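Local coordinates for protein diaminopimelate decarboxylase (PDB 1TUF) that catalyses the pyridoxal phosphate-dependent decarboxylation of meso-diaminopimelate to L-lysine, the closing step of lysine biosynthesis by the diaminopimelate pathway, at residues F62-A67 with L289-S294; I48-R53 with T263-A268; A75-L80 with K99-P104; T152-F157 with N203-H208. All blocks are in the same frame, centred on the assembly; numbering follows the deposited sequence.

Contact 1: residues F62-A67 with L289-S294; sequences FIVAYA and LEPGRS. With AZ1 (azelaic acid), chain C.
The Phe62 ring meets Leu289 at its edge, CE1 lying 3.9 Å from Leu289 CD1, while the ring stacks with that of Phe51. With CG anti to the backbone N (chi1 164°), the ring swings from strand 62-67 toward this leucine. Near the plane of the Tyr66 ring, at an edge, sits Gly292 O, 3.7 Å from Tyr66 CE1. The phenol oxygen is bonded to Asn71 O. The Arg293 guanidinium has azelaic acid C2 at its edge, and NH1 gives a weak, bent bond (3.1 Å, 121° at H) to ligand OXT. Tyr255 OH (at NH1) and Ser213 OG (at NH2) also hold it. Val64 CG1 rests 3.9 Å from Pro291 CD, the side chains crossing at about a right angle. The backbones run parallel and close the TIM barrel, joining its first and last strands: Leu289 N donates to Ile63 O (3.2 Å) and Ala65 N to Leu289 O (2.9 Å). Past Leu289, Ala67 N bonds Pro291 O at 2.9 Å, the donor 42° above the carbonyl plane. Gly292 then N-caps a short helix, and the N atoms of Gly292 and Arg293 bond the phosphate of pyridoxal-modified Lys69; Glu290 OE1 is paired with His208.

Contact 2: residues I48-R53 with T263-A268; sequences IEAFKR and TQKDLA
Ala50 and Lys265 bring their CA atoms to 4.9 Å, and Phe51 and Ala268 theirs to 5.7 Å: the C-terminal end of helix 37-51 abuts the first turn of helix 264-276. Such closeness is possible because alanines sit at the interface. Ala50 CB rests 3.7 Å from Lys265 CA, and Ala268 CB lies 4.0 Å from Ala50 CB. Ala268 CB also stands over the centre of the Phe51 ring, a CH-pi contact 3.6 Å from the centroid and 13° off the normal. Leu267 meets the same ring at its edge, CD1 to Phe51 CZ 3.4 Å. Phe51 CG is anti to its carbonyl carbon (chi1 -83°), which turns the ring toward both partners. The two helices precede the first and last TIM-barrel strands in the chain and meet outside the barrel where those strands pair; Phe51 and Leu267 both pack on Leu289. Helix 264-276 opens with a capping box: Thr263 N donates almost straight (168°) to the anti lone pair of Asp266 OD2 at 2.7 Å, and Thr263 OG1 reaches that oxygen from above the carboxylate plane. Lys265 NZ forms a salt bridge with Asp269, and Arg53 NE another with Glu57.

Contact 3: residues A75-L80 with K99-P104; sequences AITRLL and KLSNVP
Thr77 OG1 and Ser101 OG approach to 2.6 Å, a short hydroxyl-hydroxyl hydrogen bond. Each oxygen has further partners close by in its own part of the chain: the carbonyl oxygens of Asn73 and Leu74 compete for the single proton of Thr77 OG1, and Ser101 OG is bonded to Ile97 O. The threonine oxygen lies between its backbone N and carbonyl carbon (chi1 56°), a rotation that lets it face both its own helix and the serine. Thr77 CB closes in as well, 3.3 Å from Ser101 OG. Beside this pair Arg78 bends at chi2 (81°) so that its chain runs past Ser101. NH1 then comes 2.6 Å from Leu100 O, which lies near the guanidinium plane, but at a poor angle, so it is not counted as a hydrogen bond; NE is bonded to Leu433 O of the second subunit. One water joins the backbones, donating to Arg78 O (3.1 Å) and to Ser101 O (2.9 Å). The serine carbonyl is presented where helix 92-100 ends in a Schellman motif: Asn102 takes a positive phi of 68°, and its N bonds back to Lys99 O at 3.1 Å. Helices 74-82 and 92-100 follow successive strands of the barrel, 62-67 and 86-89, and here the middle of the first meets the C-terminal end of the second. Tyr68, from a loop, touches Thr77 and Ser101, Ile40 of helix 37-51 packs against Ile76, Leu79 and Leu80, and the second subunit lies against Ala75, Arg78, Leu79 and Leu100.

Contact 4: residues T152-F157 with N203-H208; sequences TANVAF and NVVGVH
Asn154 and Asn203 lie side by side and point the same way, but their amide planes are turned 74° against each other. Different rotations about the first side-chain bond (chi1 -59° in Asn154, 173° in Asn203) leave these parallel side chains with crossed amides and bring Asn154 OD1 to 3.4 Å from Asn203 OD1. Both are acceptors, so the two do not bond; Asn154 ND2 is held by Ile128 O. On the other face of the sheet, Val204 CG1 lies 4.3 Å from Val155 CG2 and 4.0 Å from Phe157 CE1. The Phe157 and Val204 side chains approach at a slant, and helix 188-197, on the outside of the TIM barrel, packs on both through Ala196. Gly206 O sits at the edge of the Phe157 ring, near its plane. In the backbone the two parallel barrel strands start in regular register: Asn203 N donates to Ala153 O (2.8 Å), Val155 N to Asn203 O (3.0 Å) and Val205 N to Val155 O (3.1 Å). Strand 202-208 then carries one residue more than its partner, a bulge-like break at Val205. Phe157 N accordingly turns to Gly206 O, a weak bond, and His208 N to Phe157 O, a straight bond whose modelled length is too short to carry weight. Gly206 is nearly fully extended, a conformation in which a CB would be jammed against the carbonyl oxygen of Val205; Ala156 CB lies 3.6 Å from Gly206 O. Beyond this break the His208 side chain leads away from strand 153-160 toward the cofactor site.

Contacts 1 and 4 are buried strand pairings of the same parallel barrel sheet, governed by backbone hydrogen bonds; they join through Glu290 OE1 and His208 NE2, 2.8 Å apart. Contacts 2 and 3 are partly buried and lie among the surrounding helices. Contact 2 brings two helices together through alanines and an aromatic ring, and packs directly on contact 1, Phe51 CZ reaching Leu289 CD1 at 3.4 Å. Contact 3 relies instead on hydroxyls, a water and an arginine that faces the second subunit, and touches contact 1 only where Leu80 meets Tyr66. Contact 1 alone includes residues that bind the pyridoxal phosphate. Contacts 2 and 4 stay about 13 Å apart by nearest atoms.

Contact 1: residues F62-A67 with L289-S294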
loop_
_atom_site.group_PDB
_atom_site.type_symbol
_atom_site.label_atom_id
_atom_site.label_comp_id
_atom_site.label_asym_id
_atom_site.label_seq_id
_atom_site.Cartn_x
_atom_site.Cartn_y
_atom_site.Cartn_z
ATOM N N PHE A 62 30.737 15.808 6.198
ATOM C CA PHE A 62 29.821 15.273 5.205
ATOM C C PHE A 62 28.993 14.244 5.976
ATOM O O PHE A 62 29.532 13.249 6.471
ATOM C CB PHE A 62 30.554 14.561 4.075
ATOM C CG PHE A 62 29.657 13.678 3.257
ATOM C CD1 PHE A 62 28.667 14.229 2.444
ATOM C CD2 PHE A 62 29.753 12.293 3.353
ATOM C CE1 PHE A 62 27.783 13.410 1.741
ATOM C CE2 PHE A 62 28.874 11.465 2.653
ATOM C CZ PHE A 62 27.887 12.024 1.848
ATOM N N ILE A 63 27.692 14.483 6.077
ATOM C CA ILE A 63 26.823 13.584 6.818
ATOM C C ILE A 63 25.786 12.881 5.957
ATOM O O ILE A 63 25.088 13.508 5.154
ATOM C CB ILE A 63 26.083 14.336 7.941
ATOM C CG1 ILE A 63 27.088 15.158 8.762
ATOM C CG2 ILE A 63 25.339 13.327 8.837
ATOM C CD1 ILE A 63 26.455 16.197 9.679
ATOM N N VAL A 64 25.699 11.566 6.133
ATOM C CA VAL A 64 24.737 10.742 5.414
ATOM C C VAL A 64 23.554 10.443 6.325
ATOM O O VAL A 64 23.653 9.610 7.226
ATOM C CB VAL A 64 25.329 9.388 4.992
ATOM C CG1 VAL A 64 24.244 8.562 4.317
ATOM C CG2 VAL A 64 26.517 9.582 4.060
ATOM N N ALA A 65 22.441 11.131 6.102
ATOM C CA ALA A 65 21.232 10.903 6.895
ATOM C C ALA A 65 20.363 9.899 6.131
ATOM O O ALA A 65 19.661 10.272 5.197
ATOM C CB ALA A 65 20.474 12.219 7.091
ATOM N N TYR A 66 20.438 8.627 6.515
ATOM C CA TYR A 66 19.649 7.581 5.870
ATOM C C TYR A 66 18.149 7.890 5.950
ATOM O O TYR A 66 17.635 8.208 7.022
ATOM C CB TYR A 66 19.914 6.224 6.537
ATOM C CG TYR A 66 18.969 5.118 6.110
ATOM C CD1 TYR A 66 18.864 4.739 4.772
ATOM C CD2 TYR A 66 18.184 4.444 7.050
ATOM C CE1 TYR A 66 18.005 3.717 4.379
ATOM C CE2 TYR A 66 17.321 3.418 6.669
ATOM C CZ TYR A 66 17.236 3.059 5.334
ATOM O OH TYR A 66 16.390 2.038 4.951
ATOM N N ALA A 67 17.460 7.795 4.816
ATOM C CA ALA A 67 16.028 8.054 4.763
ATOM C C ALA A 67 15.259 6.844 5.286
ATOM O O ALA A 67 14.986 5.895 4.546
ATOM C CB ALA A 67 15.596 8.366 3.342
ATOM N N LEU A 289 23.340 14.598 2.768
ATOM C CA LEU A 289 22.540 13.896 1.767
ATOM C C LEU A 289 21.615 12.941 2.521
ATOM O O LEU A 289 21.976 12.429 3.585
ATOM C CB LEU A 289 23.438 13.098 0.816
ATOM C CG LEU A 289 24.292 13.898 -0.166
ATOM C CD1 LEU A 289 25.063 12.948 -1.066
ATOM C CD2 LEU A 289 23.410 14.811 -1.001
ATOM N N GLU A 290 20.434 12.688 1.968
ATOM C CA GLU A 290 19.465 11.801 2.614
ATOM C C GLU A 290 19.141 10.592 1.750
ATOM O O GLU A 290 18.010 10.433 1.302
ATOM C CB GLU A 290 18.185 12.575 2.904
ATOM C CG GLU A 290 18.447 13.902 3.579
ATOM C CD GLU A 290 17.245 14.802 3.588
ATOM O OE1 GLU A 290 16.517 14.834 2.571
ATOM O OE2 GLU A 290 17.032 15.486 4.608
ATOM N N PRO A 291 20.134 9.719 1.507
ATOM C CA PRO A 291 19.943 8.519 0.686
ATOM C C PRO A 291 19.043 7.494 1.350
ATOM O O PRO A 291 19.132 7.281 2.554
ATOM C CB PRO A 291 21.360 7.966 0.528
ATOM C CG PRO A 291 22.235 9.146 0.760
ATOM C CD PRO A 291 21.550 9.865 1.882
ATOM N N GLY A 292 18.193 6.851 0.560
ATOM C CA GLY A 292 17.319 5.826 1.099
ATOM C C GLY A 292 17.488 4.556 0.288
ATOM O O GLY A 292 18.110 3.587 0.724
ATOM N N ARG A 293 16.936 4.573 -0.917
ATOM C CA ARG A 293 17.014 3.441 -1.822
ATOM C C ARG A 293 18.473 3.097 -2.135
ATOM O O ARG A 293 18.830 1.923 -2.250
ATOM C CB ARG A 293 16.271 3.788 -3.112
ATOM C CG ARG A 293 16.021 2.629 -4.056
ATOM C CD ARG A 293 15.680 3.164 -5.444
ATOM N NE ARG A 293 14.657 4.210 -5.402
ATOM C CZ ARG A 293 13.361 3.984 -5.195
ATOM N NH1 ARG A 293 12.924 2.743 -5.014
ATOM N NH2 ARG A 293 12.505 4.999 -5.172
ATOM N N SER A 294 19.316 4.122 -2.263
ATOM C CA SER A 294 20.730 3.904 -2.586
ATOM C C SER A 294 21.573 3.407 -1.417
ATOM O O SER A 294 22.793 3.471 -1.463
ATOM C CB SER A 294 21.358 5.172 -3.188
ATOM O OG SER A 294 21.258 6.285 -2.321
HETATM C C AZ1 C . 9.400 2.789 -5.686
HETATM C C2 AZ1 C . 9.302 4.026 -4.786
HETATM C C3 AZ1 C . 8.623 4.782 -3.639
HETATM C C4 AZ1 C . 8.910 6.151 -3.014
HETATM C C5 AZ1 C . 9.920 7.159 -3.551
HETATM C C6 AZ1 C . 9.559 8.640 -3.400
HETATM C C7 AZ1 C . 8.934 9.619 -4.404
HETATM C C8 AZ1 C . 8.309 10.956 -4.004
HETATM C C9 AZ1 C . 9.277 12.026 -3.536
HETATM O OXT AZ1 C . 10.346 2.696 -6.656
HETATM O O AZ1 C . 8.609 1.860 -5.523
HETATM O O2 AZ1 C . 10.200 12.507 -4.433
HETATM O OXT2 AZ1 C . 9.190 12.402 -2.355
#

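Contact 2: residues I48-R53 with T263-A268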
loop_
_atom_site.group_PDB
_atom_site.type_symbol
_atom_site.label_atom_id
_atom_site.label_comp_id
_atom_site.label_asym_id
_atom_site.label_seq_id
_atom_site.Cartn_x
_atom_site.Cartn_y
_atom_site.Cartn_z
ATOM N N ILE A 48 30.803 7.102 1.577
ATOM C CA ILE A 48 31.825 7.705 2.422
ATOM C C ILE A 48 33.115 7.925 1.643
ATOM O O ILE A 48 33.687 9.016 1.661
ATOM C CB ILE A 48 32.118 6.810 3.656
ATOM C CG1 ILE A 48 30.859 6.705 4.522
ATOM C CG2 ILE A 48 33.285 7.382 4.462
ATOM C CD1 ILE A 48 30.267 8.042 4.936
ATOM N N GLU A 49 33.551 6.874 0.960
ATOM C CA GLU A 49 34.766 6.896 0.165
ATOM C C GLU A 49 34.674 7.902 -0.975
ATOM O O GLU A 49 35.677 8.496 -1.371
ATOM C CB GLU A 49 35.031 5.498 -0.405
ATOM C CG GLU A 49 36.402 5.310 -1.025
ATOM C CD GLU A 49 37.529 5.558 -0.029
ATOM O OE1 GLU A 49 37.502 4.952 1.073
ATOM O OE2 GLU A 49 38.440 6.358 -0.349
ATOM N N ALA A 50 33.469 8.101 -1.498
ATOM C CA ALA A 50 33.281 9.020 -2.611
ATOM C C ALA A 50 33.115 10.473 -2.198
ATOM O O ALA A 50 33.275 11.378 -3.016
ATOM C CB ALA A 50 32.093 8.585 -3.446
ATOM N N PHE A 51 32.808 10.704 -0.930
ATOM C CA PHE A 51 32.618 12.063 -0.461
ATOM C C PHE A 51 33.684 12.543 0.517
ATOM O O PHE A 51 33.666 13.709 0.930
ATOM C CB PHE A 51 31.233 12.190 0.177
ATOM C CG PHE A 51 30.129 12.433 -0.813
ATOM C CD1 PHE A 51 29.753 13.733 -1.138
ATOM C CD2 PHE A 51 29.472 11.369 -1.424
ATOM C CE1 PHE A 51 28.737 13.976 -2.055
ATOM C CE2 PHE A 51 28.452 11.598 -2.345
ATOM C CZ PHE A 51 28.084 12.906 -2.661
ATOM N N LYS A 52 34.605 11.656 0.890
ATOM C CA LYS A 52 35.668 12.024 1.828
ATOM C C LYS A 52 36.412 13.253 1.341
ATOM O O LYS A 52 37.075 13.948 2.112
ATOM C CB LYS A 52 36.661 10.873 2.016
ATOM C CG LYS A 52 36.274 9.890 3.122
ATOM C CD LYS A 52 37.293 8.752 3.237
ATOM C CE LYS A 52 36.881 7.737 4.295
ATOM N NZ LYS A 52 37.794 6.561 4.320
ATOM N N ARG A 53 36.284 13.516 0.049
ATOM C CA ARG A 53 36.925 14.656 -0.568
ATOM C C ARG A 53 36.411 15.975 0.011
ATOM O O ARG A 53 37.119 16.986 -0.003
ATOM C CB ARG A 53 36.685 14.611 -2.076
ATOM C CG ARG A 53 37.277 15.774 -2.837
ATOM C CD ARG A 53 36.867 15.722 -4.295
ATOM N NE ARG A 53 37.069 17.009 -4.948
ATOM C CZ ARG A 53 36.581 17.326 -6.141
ATOM N NH1 ARG A 53 35.858 16.443 -6.817
ATOM N NH2 ARG A 53 36.808 18.531 -6.652
ATOM N N THR A 263 27.026 6.254 -10.265
ATOM C CA THR A 263 27.385 5.714 -8.953
ATOM C C THR A 263 27.501 6.834 -7.922
ATOM O O THR A 263 27.314 8.007 -8.244
ATOM C CB THR A 263 28.746 4.983 -9.005
ATOM O OG1 THR A 263 29.789 5.939 -9.248
ATOM C CG2 THR A 263 28.758 3.939 -10.117
ATOM N N GLN A 264 27.813 6.472 -6.682
ATOM C CA GLN A 264 27.962 7.475 -5.633
ATOM C C GLN A 264 29.119 8.399 -5.996
ATOM O O GLN A 264 29.080 9.598 -5.717
ATOM C CB GLN A 264 28.227 6.816 -4.272
ATOM C CG GLN A 264 27.051 6.028 -3.712
ATOM C CD GLN A 264 27.043 4.584 -4.158
ATOM O OE1 GLN A 264 27.138 4.292 -5.344
ATOM N NE2 GLN A 264 26.925 3.671 -3.205
ATOM N N LYS A 265 30.141 7.826 -6.629
ATOM C CA LYS A 265 31.321 8.570 -7.060
ATOM C C LYS A 265 30.910 9.665 -8.045
ATOM O O LYS A 265 31.211 10.840 -7.844
ATOM C CB LYS A 265 32.325 7.618 -7.721
ATOM C CG LYS A 265 33.640 8.253 -8.166
ATOM C CD LYS A 265 34.437 8.819 -6.992
ATOM C CE LYS A 265 35.809 9.304 -7.452
ATOM N NZ LYS A 265 35.714 10.254 -8.610
ATOM N N ASP A 266 30.210 9.273 -9.104
ATOM C CA ASP A 266 29.761 10.230 -10.104
ATOM C C ASP A 266 28.944 11.351 -9.455
ATOM O O ASP A 266 29.078 12.519 -9.817
ATOM C CB ASP A 266 28.915 9.524 -11.169
ATOM C CG ASP A 266 29.623 8.327 -11.781
ATOM O OD1 ASP A 266 30.723 8.502 -12.345
ATOM O OD2 ASP A 266 29.076 7.205 -11.704
ATOM N N LEU A 267 28.103 10.991 -8.489
ATOM C CA LEU A 267 27.256 11.966 -7.802
ATOM C C LEU A 267 28.101 12.893 -6.933
ATOM O O LEU A 267 27.818 14.089 -6.814
ATOM C CB LEU A 267 26.209 11.226 -6.950
ATOM C CG LEU A 267 25.059 11.966 -6.250
ATOM C CD1 LEU A 267 25.545 12.608 -4.974
ATOM C CD2 LEU A 267 24.452 12.997 -7.179
ATOM N N ALA A 268 29.147 12.335 -6.332
ATOM C CA ALA A 268 30.034 13.118 -5.477
ATOM C C ALA A 268 30.770 14.180 -6.291
ATOM O O ALA A 268 30.779 15.360 -5.932
ATOM C CB ALA A 268 31.033 12.203 -4.793
#

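Contact 3: residues A75-L80 with K99-P104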
loop_
_atom_site.group_PDB
_atom_site.type_symbol
_atom_site.label_atom_id
_atom_site.label_comp_id
_atom_site.label_asym_id
_atom_site.label_seq_id
_atom_site.Cartn_x
_atom_site.Cartn_y
_atom_site.Cartn_z
ATOM N N ALA A 75 16.598 -3.738 13.406
ATOM C CA ALA A 75 17.902 -4.338 13.180
ATOM C C ALA A 75 18.703 -3.597 12.111
ATOM O O ALA A 75 19.923 -3.461 12.227
ATOM C CB ALA A 75 17.742 -5.794 12.792
ATOM N N ILE A 76 18.013 -3.120 11.076
ATOM C CA ILE A 76 18.653 -2.386 9.984
ATOM C C ILE A 76 19.112 -1.001 10.461
ATOM O O ILE A 76 20.295 -0.653 10.332
ATOM C CB ILE A 76 17.690 -2.216 8.764
ATOM C CG1 ILE A 76 17.239 -3.588 8.248
ATOM C CG2 ILE A 76 18.379 -1.446 7.637
ATOM C CD1 ILE A 76 18.360 -4.508 7.806
ATOM N N THR A 77 18.189 -0.217 11.015
ATOM C CA THR A 77 18.535 1.119 11.500
ATOM C C THR A 77 19.640 1.006 12.547
ATOM O O THR A 77 20.510 1.877 12.669
ATOM C CB THR A 77 17.322 1.842 12.143
ATOM O OG1 THR A 77 16.783 1.032 13.192
ATOM C CG2 THR A 77 16.249 2.119 11.106
ATOM N N ARG A 78 19.601 -0.083 13.301
ATOM C CA ARG A 78 20.591 -0.336 14.334
ATOM C C ARG A 78 21.955 -0.502 13.661
ATOM O O ARG A 78 22.943 0.118 14.059
ATOM C CB ARG A 78 20.216 -1.613 15.081
ATOM C CG ARG A 78 20.891 -1.798 16.410
ATOM C CD ARG A 78 20.220 -1.007 17.521
ATOM N NE ARG A 78 20.968 -1.204 18.763
ATOM C CZ ARG A 78 20.793 -0.508 19.880
ATOM N NH1 ARG A 78 19.878 0.451 19.931
ATOM N NH2 ARG A 78 21.549 -0.770 20.943
ATOM N N LEU A 79 21.986 -1.342 12.632
ATOM C CA LEU A 79 23.201 -1.620 11.880
ATOM C C LEU A 79 23.738 -0.335 11.262
ATOM O O LEU A 79 24.917 -0.025 11.391
ATOM C CB LEU A 79 22.909 -2.671 10.798
ATOM C CG LEU A 79 23.944 -3.107 9.748
ATOM C CD1 LEU A 79 23.939 -2.110 8.630
ATOM C CD2 LEU A 79 25.349 -3.256 10.361
ATOM N N LEU A 80 22.874 0.425 10.602
ATOM C CA LEU A 80 23.318 1.666 10.002
ATOM C C LEU A 80 23.810 2.621 11.076
ATOM O O LEU A 80 24.727 3.412 10.837
ATOM C CB LEU A 80 22.192 2.307 9.198
ATOM C CG LEU A 80 21.981 1.715 7.804
ATOM C CD1 LEU A 80 20.721 2.288 7.202
ATOM C CD2 LEU A 80 23.187 2.019 6.913
ATOM N N LYS A 99 16.209 7.257 17.575
ATOM C CA LYS A 99 16.761 7.413 18.912
ATOM C C LYS A 99 16.946 6.051 19.589
ATOM O O LYS A 99 17.904 5.846 20.338
ATOM C CB LYS A 99 15.858 8.322 19.749
ATOM C CG LYS A 99 15.890 9.800 19.323
ATOM C CD LYS A 99 16.994 10.571 20.024
ATOM C CE LYS A 99 18.364 10.097 19.577
ATOM N NZ LYS A 99 19.466 10.640 20.420
ATOM N N LEU A 100 16.038 5.118 19.325
ATOM C CA LEU A 100 16.171 3.794 19.906
ATOM C C LEU A 100 17.322 3.054 19.239
ATOM O O LEU A 100 17.951 2.184 19.842
ATOM C CB LEU A 100 14.886 2.989 19.744
ATOM C CG LEU A 100 13.873 3.099 20.890
ATOM C CD1 LEU A 100 12.782 2.065 20.648
ATOM C CD2 LEU A 100 14.539 2.840 22.244
ATOM N N SER A 101 17.607 3.407 17.992
ATOM C CA SER A 101 18.698 2.771 17.276
ATOM C C SER A 101 20.043 3.371 17.701
ATOM O O SER A 101 21.099 2.988 17.200
ATOM C CB SER A 101 18.487 2.911 15.768
ATOM O OG SER A 101 17.303 2.229 15.390
ATOM N N ASN A 102 19.993 4.314 18.636
ATOM C CA ASN A 102 21.192 4.946 19.165
ATOM C C ASN A 102 21.907 5.816 18.135
ATOM O O ASN A 102 23.135 5.830 18.055
ATOM C CB ASN A 102 22.153 3.876 19.702
ATOM C CG ASN A 102 22.991 4.375 20.858
ATOM O OD1 ASN A 102 23.921 3.694 21.304
ATOM N ND2 ASN A 102 22.660 5.566 21.362
ATOM N N VAL A 103 21.120 6.530 17.341
ATOM C CA VAL A 103 21.655 7.428 16.338
ATOM C C VAL A 103 21.770 8.791 17.008
ATOM O O VAL A 103 20.768 9.346 17.474
ATOM C CB VAL A 103 20.710 7.565 15.126
ATOM C CG1 VAL A 103 21.191 8.693 14.218
ATOM C CG2 VAL A 103 20.652 6.253 14.348
ATOM N N PRO A 104 22.996 9.346 17.078
ATOM C CA PRO A 104 23.251 10.651 17.694
ATOM C C PRO A 104 22.327 11.734 17.150
ATOM O O PRO A 104 22.117 11.834 15.945
ATOM C CB PRO A 104 24.705 10.915 17.341
ATOM C CG PRO A 104 25.291 9.555 17.364
ATOM C CD PRO A 104 24.256 8.730 16.632
HETATM O O HOH W 1 22.759 0.623 17.121
#

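Contact 4: residues T152-F157 with N203-H208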
loop_
_atom_site.group_PDB
_atom_site.type_symbol
_atom_site.label_atom_id
_atom_site.label_comp_id
_atom_site.label_asym_id
_atom_site.label_seq_id
_atom_site.Cartn_x
_atom_site.Cartn_y
_atom_site.Cartn_z
ATOM N N THR A 152 15.710 25.599 22.682
ATOM C CA THR A 152 15.915 26.194 21.362
ATOM C C THR A 152 15.880 25.079 20.326
ATOM O O THR A 152 16.485 24.037 20.532
ATOM C CB THR A 152 17.289 26.906 21.269
ATOM O OG1 THR A 152 17.449 27.793 22.383
ATOM C CG2 THR A 152 17.389 27.708 19.983
ATOM N N ALA A 153 15.167 25.292 19.224
ATOM C CA ALA A 153 15.072 24.287 18.169
ATOM C C ALA A 153 15.924 24.678 16.966
ATOM O O ALA A 153 15.933 25.840 16.554
ATOM C CB ALA A 153 13.626 24.124 17.734
ATOM N N ASN A 154 16.638 23.706 16.405
ATOM C CA ASN A 154 17.477 23.952 15.242
ATOM C C ASN A 154 16.619 23.812 13.989
ATOM O O ASN A 154 15.905 22.821 13.825
ATOM C CB ASN A 154 18.630 22.954 15.205
ATOM C CG ASN A 154 19.497 23.028 16.442
ATOM O OD1 ASN A 154 19.782 24.120 16.942
ATOM N ND2 ASN A 154 19.935 21.869 16.939
ATOM N N VAL A 155 16.685 24.797 13.098
ATOM C CA VAL A 155 15.866 24.736 11.897
ATOM C C VAL A 155 16.569 25.004 10.583
ATOM O O VAL A 155 17.256 26.004 10.425
ATOM C CB VAL A 155 14.674 25.703 12.005
ATOM C CG1 VAL A 155 13.816 25.337 13.219
ATOM C CG2 VAL A 155 15.173 27.124 12.134
ATOM N N ALA A 156 16.401 24.083 9.645
ATOM C CA ALA A 156 16.962 24.239 8.318
ATOM C C ALA A 156 15.737 24.641 7.513
ATOM O O ALA A 156 14.654 24.797 8.079
ATOM C CB ALA A 156 17.523 22.921 7.808
ATOM N N PHE A 157 15.889 24.819 6.207
ATOM C CA PHE A 157 14.748 25.205 5.398
ATOM C C PHE A 157 14.686 24.462 4.075
ATOM O O PHE A 157 15.635 24.484 3.279
ATOM C CB PHE A 157 14.754 26.715 5.167
ATOM C CG PHE A 157 14.542 27.508 6.419
ATOM C CD1 PHE A 157 15.570 27.651 7.347
ATOM C CD2 PHE A 157 13.289 28.040 6.713
ATOM C CE1 PHE A 157 15.353 28.306 8.561
ATOM C CE2 PHE A 157 13.059 28.696 7.921
ATOM C CZ PHE A 157 14.093 28.828 8.848
ATOM N N ASN A 203 17.055 28.301 15.910
ATOM C CA ASN A 203 18.424 28.539 15.521
ATOM C C ASN A 203 18.601 28.081 14.085
ATOM O O ASN A 203 18.650 26.881 13.820
ATOM C CB ASN A 203 19.351 27.741 16.433
ATOM C CG ASN A 203 20.789 27.808 15.996
ATOM O OD1 ASN A 203 21.561 26.882 16.234
ATOM N ND2 ASN A 203 21.163 28.911 15.352
ATOM N N VAL A 204 18.688 29.029 13.156
ATOM C CA VAL A 204 18.860 28.687 11.748
ATOM C C VAL A 204 20.206 28.005 11.581
ATOM O O VAL A 204 21.228 28.518 12.024
ATOM C CB VAL A 204 18.809 29.938 10.868
ATOM C CG1 VAL A 204 17.444 30.611 11.007
ATOM C CG2 VAL A 204 19.901 30.906 11.288
ATOM N N VAL A 205 20.210 26.844 10.942
ATOM C CA VAL A 205 21.446 26.107 10.761
ATOM C C VAL A 205 21.727 25.685 9.324
ATOM O O VAL A 205 22.802 25.155 9.033
ATOM C CB VAL A 205 21.459 24.849 11.656
ATOM C CG1 VAL A 205 21.612 25.249 13.121
ATOM C CG2 VAL A 205 20.160 24.063 11.460
ATOM N N GLY A 206 20.772 25.899 8.423
ATOM C CA GLY A 206 21.009 25.514 7.044
ATOM C C GLY A 206 19.795 25.527 6.140
ATOM O O GLY A 206 18.738 26.037 6.510
ATOM N N VAL A 207 19.965 24.989 4.937
ATOM C CA VAL A 207 18.878 24.903 3.974
ATOM C C VAL A 207 18.833 23.475 3.459
ATOM O O VAL A 207 19.850 22.784 3.435
ATOM C CB VAL A 207 19.071 25.865 2.768
ATOM C CG1 VAL A 207 18.931 27.323 3.227
ATOM C CG2 VAL A 207 20.422 25.630 2.124
ATOM N N HIS A 208 17.649 23.031 3.055
ATOM C CA HIS A 208 17.478 21.677 2.551
ATOM C C HIS A 208 16.677 21.673 1.254
ATOM O O HIS A 208 15.901 22.595 0.987
ATOM C CB HIS A 208 16.789 20.811 3.626
ATOM C CG HIS A 208 16.175 19.545 3.102
ATOM N ND1 HIS A 208 14.936 19.513 2.498
ATOM C CD2 HIS A 208 16.635 18.270 3.084
ATOM C CE1 HIS A 208 14.661 18.273 2.129
ATOM N NE2 HIS A 208 15.675 17.499 2.472
#